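Local coordinates for alpha-1,3-glucanase (Bacillus circulans, PDB 5ZRU), which probably hydrolyses alpha-1,3-glucan through its catalytic unit of glycoside hydrolase family 87, the part of a longer protein held in this chain, at residues A[450-464]-A[486-499]. Residues are numbered along the deposited sequence; the frame is centred on the assembly and turned at random.
Sequences GIVFSDTTIINSGTS and NVTFTNIDIINTQR
The rings of F453 and F489 run nearly parallel, planes 7° apart and centroids 4.8 Å apart, but offset so much that little of one face covers the other; F453 CD1 comes 3.3 Å from F489 CE2. At the edge of the F453 ring, in its plane, sits V487 CG1. This pair lies inside the parallel beta-helix of the catalytic domain, where 450-464 and 486-499 are equivalent parts of successive coils. M436 packs on F453, and I475 and L477 on F489. CG lies anti to the carbonyl carbon in both (chi1 -63° and -60°), which turns the rings the same way, side by side. Parallel strands pair in register before and after a corner at D455 and N491, whose side chains share a water. Past it, I458 CG2 meets I494 CG2 at 4.0 Å in the interior, while outside R12 hydrogen-bonds to T457 and forms a salt bridge with D493. Beyond the strands, Q498 N bonds to S461 O, and NE2 reaches N460 O at 3.0 Å, from above that carbonyl's plane. With an alanine in place of Q498, N460 O would probably lose this amide donor and two waters their acceptor OE1. R499 NH1 donates to S464 OG, which also hydrogen-bonds to D526, at 2.9 Å, the oxygen 16° out of the guanidinium plane.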
loop_
_atom_site.group_PDB
_atom_site.type_symbol
_atom_site.label_atom_id
_atom_site.label_comp_id
_atom_site.label_asym_id
_atom_site.label_seq_id
_atom_site.Cartn_x
_atom_site.Cartn_y
_atom_site.Cartn_z
ATOM N N GLY A 450 -20.851 0.340 -15.484
ATOM C CA GLY A 450 -19.628 0.831 -16.074
ATOM C C GLY A 450 -18.583 1.139 -15.021
ATOM O O GLY A 450 -18.884 1.776 -14.009
ATOM N N ILE A 451 -17.356 0.691 -15.262
ATOM C CA ILE A 451 -16.201 0.963 -14.418
ATOM C C ILE A 451 -15.186 1.728 -15.254
ATOM O O ILE A 451 -15.034 1.456 -16.451
ATOM C CB ILE A 451 -15.615 -0.363 -13.872
ATOM C CG1 ILE A 451 -16.494 -0.907 -12.741
ATOM C CG2 ILE A 451 -14.137 -0.218 -13.459
ATOM C CD1 ILE A 451 -16.159 -2.350 -12.340
ATOM N N VAL A 452 -14.512 2.705 -14.644
ATOM C CA VAL A 452 -13.622 3.603 -15.372
ATOM C C VAL A 452 -12.253 3.625 -14.704
ATOM O O VAL A 452 -12.159 3.794 -13.483
ATOM C CB VAL A 452 -14.192 5.033 -15.443
ATOM C CG1 VAL A 452 -13.146 5.993 -15.996
ATOM C CG2 VAL A 452 -15.448 5.058 -16.296
ATOM N N PHE A 453 -11.199 3.486 -15.511
ATOM C CA PHE A 453 -9.830 3.817 -15.126
ATOM C C PHE A 453 -9.368 4.961 -16.014
ATOM O O PHE A 453 -9.528 4.893 -17.237
ATOM C CB PHE A 453 -8.876 2.630 -15.306
ATOM C CG PHE A 453 -9.205 1.437 -14.446
ATOM C CD1 PHE A 453 -10.105 0.473 -14.878
ATOM C CD2 PHE A 453 -8.595 1.278 -13.210
ATOM C CE1 PHE A 453 -10.395 -0.628 -14.094
ATOM C CE2 PHE A 453 -8.885 0.179 -12.415
ATOM C CZ PHE A 453 -9.785 -0.780 -12.859
ATOM N N SER A 454 -8.796 6.008 -15.425
ATOM C CA SER A 454 -8.375 7.102 -16.287
ATOM C C SER A 454 -7.207 7.856 -15.681
ATOM O O SER A 454 -6.940 7.780 -14.477
ATOM C CB SER A 454 -9.514 8.091 -16.563
ATOM O OG SER A 454 -9.655 8.989 -15.473
ATOM N N ASP A 455 -6.520 8.586 -16.557
ATOM C CA ASP A 455 -5.562 9.614 -16.177
ATOM C C ASP A 455 -4.498 9.051 -15.248
ATOM O O ASP A 455 -4.263 9.558 -14.155
ATOM C CB ASP A 455 -6.294 10.804 -15.551
ATOM C CG ASP A 455 -7.191 11.504 -16.549
ATOM O OD1 ASP A 455 -6.655 12.278 -17.370
ATOM O OD2 ASP A 455 -8.417 11.250 -16.539
ATOM N N THR A 456 -3.858 7.973 -15.681
ATOM C CA THR A 456 -3.030 7.208 -14.758
ATOM C C THR A 456 -1.721 6.837 -15.433
ATOM O O THR A 456 -1.705 6.479 -16.612
ATOM C CB THR A 456 -3.778 5.959 -14.270
ATOM O OG1 THR A 456 -4.841 6.360 -13.392
ATOM C CG2 THR A 456 -2.846 4.992 -13.520
ATOM N N THR A 457 -0.628 6.956 -14.685
ATOM C CA THR A 457 0.707 6.600 -15.148
ATOM C C THR A 457 1.167 5.346 -14.422
ATOM O O THR A 457 1.066 5.263 -13.193
ATOM C CB THR A 457 1.690 7.745 -14.906
ATOM O OG1 THR A 457 1.273 8.869 -15.682
ATOM C CG2 THR A 457 3.117 7.350 -15.312
ATOM N N ILE A 458 1.655 4.377 -15.193
ATOM C CA ILE A 458 2.076 3.072 -14.702
ATOM C C ILE A 458 3.521 2.886 -15.122
ATOM O O ILE A 458 3.854 3.109 -16.293
ATOM C CB ILE A 458 1.197 1.947 -15.283
ATOM C CG1 ILE A 458 -0.233 2.051 -14.755
ATOM C CG2 ILE A 458 1.837 0.586 -15.023
ATOM C CD1 ILE A 458 -1.255 1.240 -15.576
ATOM N N ILE A 459 4.380 2.483 -14.183
ATOM C CA ILE A 459 5.819 2.431 -14.434
ATOM C C ILE A 459 6.392 1.134 -13.869
ATOM O O ILE A 459 6.145 0.797 -12.706
ATOM C CB ILE A 459 6.553 3.645 -13.823
ATOM C CG1 ILE A 459 5.982 4.958 -14.359
ATOM C CG2 ILE A 459 8.063 3.578 -14.113
ATOM C CD1 ILE A 459 6.622 6.208 -13.736
ATOM N N ASN A 460 7.158 0.412 -14.693
ATOM C CA ASN A 460 7.930 -0.752 -14.244
ATOM C C ASN A 460 7.040 -1.843 -13.653
ATOM O O ASN A 460 7.439 -2.542 -12.718
ATOM C CB ASN A 460 8.995 -0.359 -13.212
ATOM C CG ASN A 460 10.009 0.620 -13.744
ATOM O OD1 ASN A 460 10.263 0.685 -14.941
ATOM N ND2 ASN A 460 10.606 1.392 -12.839
ATOM N N SER A 461 5.837 -2.011 -14.194
ATOM C CA SER A 461 4.874 -2.941 -13.614
ATOM C C SER A 461 4.579 -4.088 -14.582
ATOM O O SER A 461 5.175 -4.203 -15.655
ATOM C CB SER A 461 3.599 -2.193 -13.205
ATOM O OG SER A 461 3.911 -1.253 -12.184
ATOM N N GLY A 462 3.642 -4.950 -14.197
ATOM C CA GLY A 462 3.499 -6.236 -14.846
ATOM C C GLY A 462 4.559 -7.196 -14.335
ATOM O O GLY A 462 5.460 -6.829 -13.581
ATOM N N THR A 463 4.450 -8.461 -14.743
ATOM C CA THR A 463 5.437 -9.439 -14.290
ATOM C C THR A 463 5.432 -10.646 -15.215
ATOM O O THR A 463 4.464 -10.903 -15.934
ATOM C CB THR A 463 5.170 -9.903 -12.847
ATOM O OG1 THR A 463 6.291 -10.676 -12.370
ATOM C CG2 THR A 463 3.894 -10.769 -12.788
ATOM N N SER A 464 6.534 -11.391 -15.175
ATOM C CA SER A 464 6.574 -12.734 -15.736
ATOM C C SER A 464 6.428 -13.816 -14.673
ATOM O O SER A 464 6.350 -15.002 -15.020
ATOM C CB SER A 464 7.888 -12.957 -16.509
ATOM O OG SER A 464 7.903 -12.246 -17.743
ATOM N N ASN A 486 -18.084 -4.055 -19.292
ATOM C CA ASN A 486 -18.336 -2.613 -19.165
ATOM C C ASN A 486 -17.217 -1.903 -18.389
ATOM O O ASN A 486 -17.391 -1.396 -17.274
ATOM C CB ASN A 486 -19.709 -2.346 -18.529
ATOM C CG ASN A 486 -20.862 -2.847 -19.391
ATOM O OD1 ASN A 486 -20.750 -2.927 -20.616
ATOM N ND2 ASN A 486 -21.975 -3.182 -18.752
ATOM N N VAL A 487 -16.051 -1.856 -19.028
ATOM C CA VAL A 487 -14.867 -1.232 -18.448
ATOM C C VAL A 487 -14.248 -0.321 -19.497
ATOM O O VAL A 487 -14.106 -0.712 -20.661
ATOM C CB VAL A 487 -13.832 -2.269 -17.958
ATOM C CG1 VAL A 487 -12.751 -1.568 -17.145
ATOM C CG2 VAL A 487 -14.490 -3.357 -17.119
ATOM N N THR A 488 -13.890 0.893 -19.088
ATOM C CA THR A 488 -13.238 1.852 -19.967
ATOM C C THR A 488 -11.948 2.311 -19.311
ATOM O O THR A 488 -11.943 2.633 -18.115
ATOM C CB THR A 488 -14.145 3.055 -20.242
ATOM O OG1 THR A 488 -15.404 2.596 -20.748
ATOM C CG2 THR A 488 -13.497 4.005 -21.262
ATOM N N PHE A 489 -10.867 2.333 -20.093
ATOM C CA PHE A 489 -9.566 2.865 -19.702
ATOM C C PHE A 489 -9.283 4.063 -20.593
ATOM O O PHE A 489 -9.314 3.935 -21.822
ATOM C CB PHE A 489 -8.449 1.831 -19.872
ATOM C CG PHE A 489 -8.633 0.592 -19.063
ATOM C CD1 PHE A 489 -9.522 -0.389 -19.460
ATOM C CD2 PHE A 489 -7.891 0.400 -17.910
ATOM C CE1 PHE A 489 -9.678 -1.540 -18.723
ATOM C CE2 PHE A 489 -8.055 -0.745 -17.157
ATOM C CZ PHE A 489 -8.948 -1.717 -17.565
ATOM N N THR A 490 -9.012 5.222 -19.993
ATOM C CA THR A 490 -8.797 6.423 -20.794
ATOM C C THR A 490 -7.605 7.210 -20.262
ATOM O O THR A 490 -7.508 7.446 -19.056
ATOM C CB THR A 490 -10.061 7.295 -20.801
ATOM O OG1 THR A 490 -11.161 6.506 -21.273
ATOM C CG2 THR A 490 -9.867 8.499 -21.722
ATOM N N ASN A 491 -6.710 7.630 -21.157
ATOM C CA ASN A 491 -5.552 8.440 -20.777
ATOM C C ASN A 491 -4.661 7.680 -19.791
ATOM O O ASN A 491 -4.473 8.078 -18.642
ATOM C CB ASN A 491 -5.996 9.785 -20.189
ATOM C CG ASN A 491 -6.501 10.747 -21.250
ATOM O OD1 ASN A 491 -5.903 10.872 -22.325
ATOM N ND2 ASN A 491 -7.595 11.438 -20.949
ATOM N N ILE A 492 -4.128 6.554 -20.251
ATOM C CA ILE A 492 -3.245 5.726 -19.431
ATOM C C ILE A 492 -1.881 5.702 -20.093
ATOM O O ILE A 492 -1.775 5.384 -21.283
ATOM C CB ILE A 492 -3.766 4.284 -19.266
ATOM C CG1 ILE A 492 -5.265 4.248 -18.934
ATOM C CG2 ILE A 492 -2.911 3.520 -18.236
ATOM C CD1 ILE A 492 -5.628 4.735 -17.556
ATOM N N ASP A 493 -0.838 5.998 -19.319
ATOM C CA ASP A 493 0.538 5.874 -19.785
ATOM C C ASP A 493 1.155 4.666 -19.099
ATOM O O ASP A 493 1.160 4.591 -17.866
ATOM C CB ASP A 493 1.337 7.139 -19.483
ATOM C CG ASP A 493 0.822 8.335 -20.258
ATOM O OD1 ASP A 493 1.155 8.454 -21.453
ATOM O OD2 ASP A 493 0.055 9.129 -19.680
ATOM N N ILE A 494 1.651 3.721 -19.897
ATOM C CA ILE A 494 2.195 2.464 -19.393
ATOM C C ILE A 494 3.647 2.387 -19.843
ATOM O O ILE A 494 3.923 2.169 -21.031
ATOM C CB ILE A 494 1.399 1.245 -19.884
ATOM C CG1 ILE A 494 -0.117 1.533 -19.873
ATOM C CG2 ILE A 494 1.699 0.038 -19.004
ATOM C CD1 ILE A 494 -0.997 0.354 -20.340
ATOM N N ILE A 495 4.573 2.524 -18.894
ATOM C CA ILE A 495 5.983 2.761 -19.188
ATOM C C ILE A 495 6.836 1.610 -18.668
ATOM O O ILE A 495 6.737 1.234 -17.493
ATOM C CB ILE A 495 6.446 4.094 -18.578
ATOM C CG1 ILE A 495 5.603 5.239 -19.152
ATOM C CG2 ILE A 495 7.942 4.299 -18.784
ATOM C CD1 ILE A 495 5.596 6.458 -18.280
ATOM N N ASN A 496 7.702 1.082 -19.543
ATOM C CA ASN A 496 8.721 0.091 -19.178
ATOM C C ASN A 496 8.121 -1.121 -18.469
ATOM O O ASN A 496 8.570 -1.530 -17.395
ATOM C CB ASN A 496 9.821 0.729 -18.331
ATOM C CG ASN A 496 10.853 1.443 -19.180
ATOM O OD1 ASN A 496 11.010 1.132 -20.364
ATOM N ND2 ASN A 496 11.553 2.413 -18.592
ATOM N N THR A 497 7.129 -1.726 -19.112
ATOM C CA THR A 497 6.457 -2.893 -18.559
ATOM C C THR A 497 7.371 -4.119 -18.603
ATOM O O THR A 497 8.137 -4.315 -19.553
ATOM C CB THR A 497 5.158 -3.153 -19.322
ATOM O OG1 THR A 497 4.217 -2.103 -19.026
ATOM C CG2 THR A 497 4.550 -4.506 -18.935
ATOM N N GLN A 498 7.284 -4.940 -17.553
ATOM C CA GLN A 498 8.153 -6.110 -17.424
ATOM C C GLN A 498 7.865 -7.137 -18.512
ATOM O O GLN A 498 8.778 -7.566 -19.227
ATOM C CB GLN A 498 7.987 -6.721 -16.024
ATOM C CG GLN A 498 8.330 -5.715 -14.901
ATOM C CD GLN A 498 8.297 -6.322 -13.507
ATOM O OE1 GLN A 498 8.491 -7.527 -13.330
ATOM N NE2 GLN A 498 8.046 -5.482 -12.504
ATOM N N ARG A 499 6.609 -7.566 -18.639
ATOM C CA ARG A 499 6.239 -8.476 -19.721
ATOM C C ARG A 499 5.273 -7.752 -20.663
ATOM O O ARG A 499 5.681 -6.800 -21.326
ATOM C CB ARG A 499 5.660 -9.788 -19.167
ATOM C CG ARG A 499 5.554 -10.918 -20.223
ATOM C CD ARG A 499 6.929 -11.288 -20.838
ATOM N NE ARG A 499 6.838 -12.485 -21.685
ATOM C CZ ARG A 499 6.809 -13.728 -21.208
ATOM N NH1 ARG A 499 6.885 -13.934 -19.901
ATOM N NH2 ARG A 499 6.719 -14.770 -22.034
HETATM O O HOH W 1 -17.034 2.210 -18.319
HETATM O O HOH W 2 -9.506 10.965 -18.863
HETATM O O HOH W 3 4.779 -0.632 -16.571
HETATM O O HOH W 4 7.772 -8.769 -11.088
HETATM O O HOH W 5 9.068 -9.966 -14.460
HETATM O O HOH W 6 5.908 -15.932 -17.605
#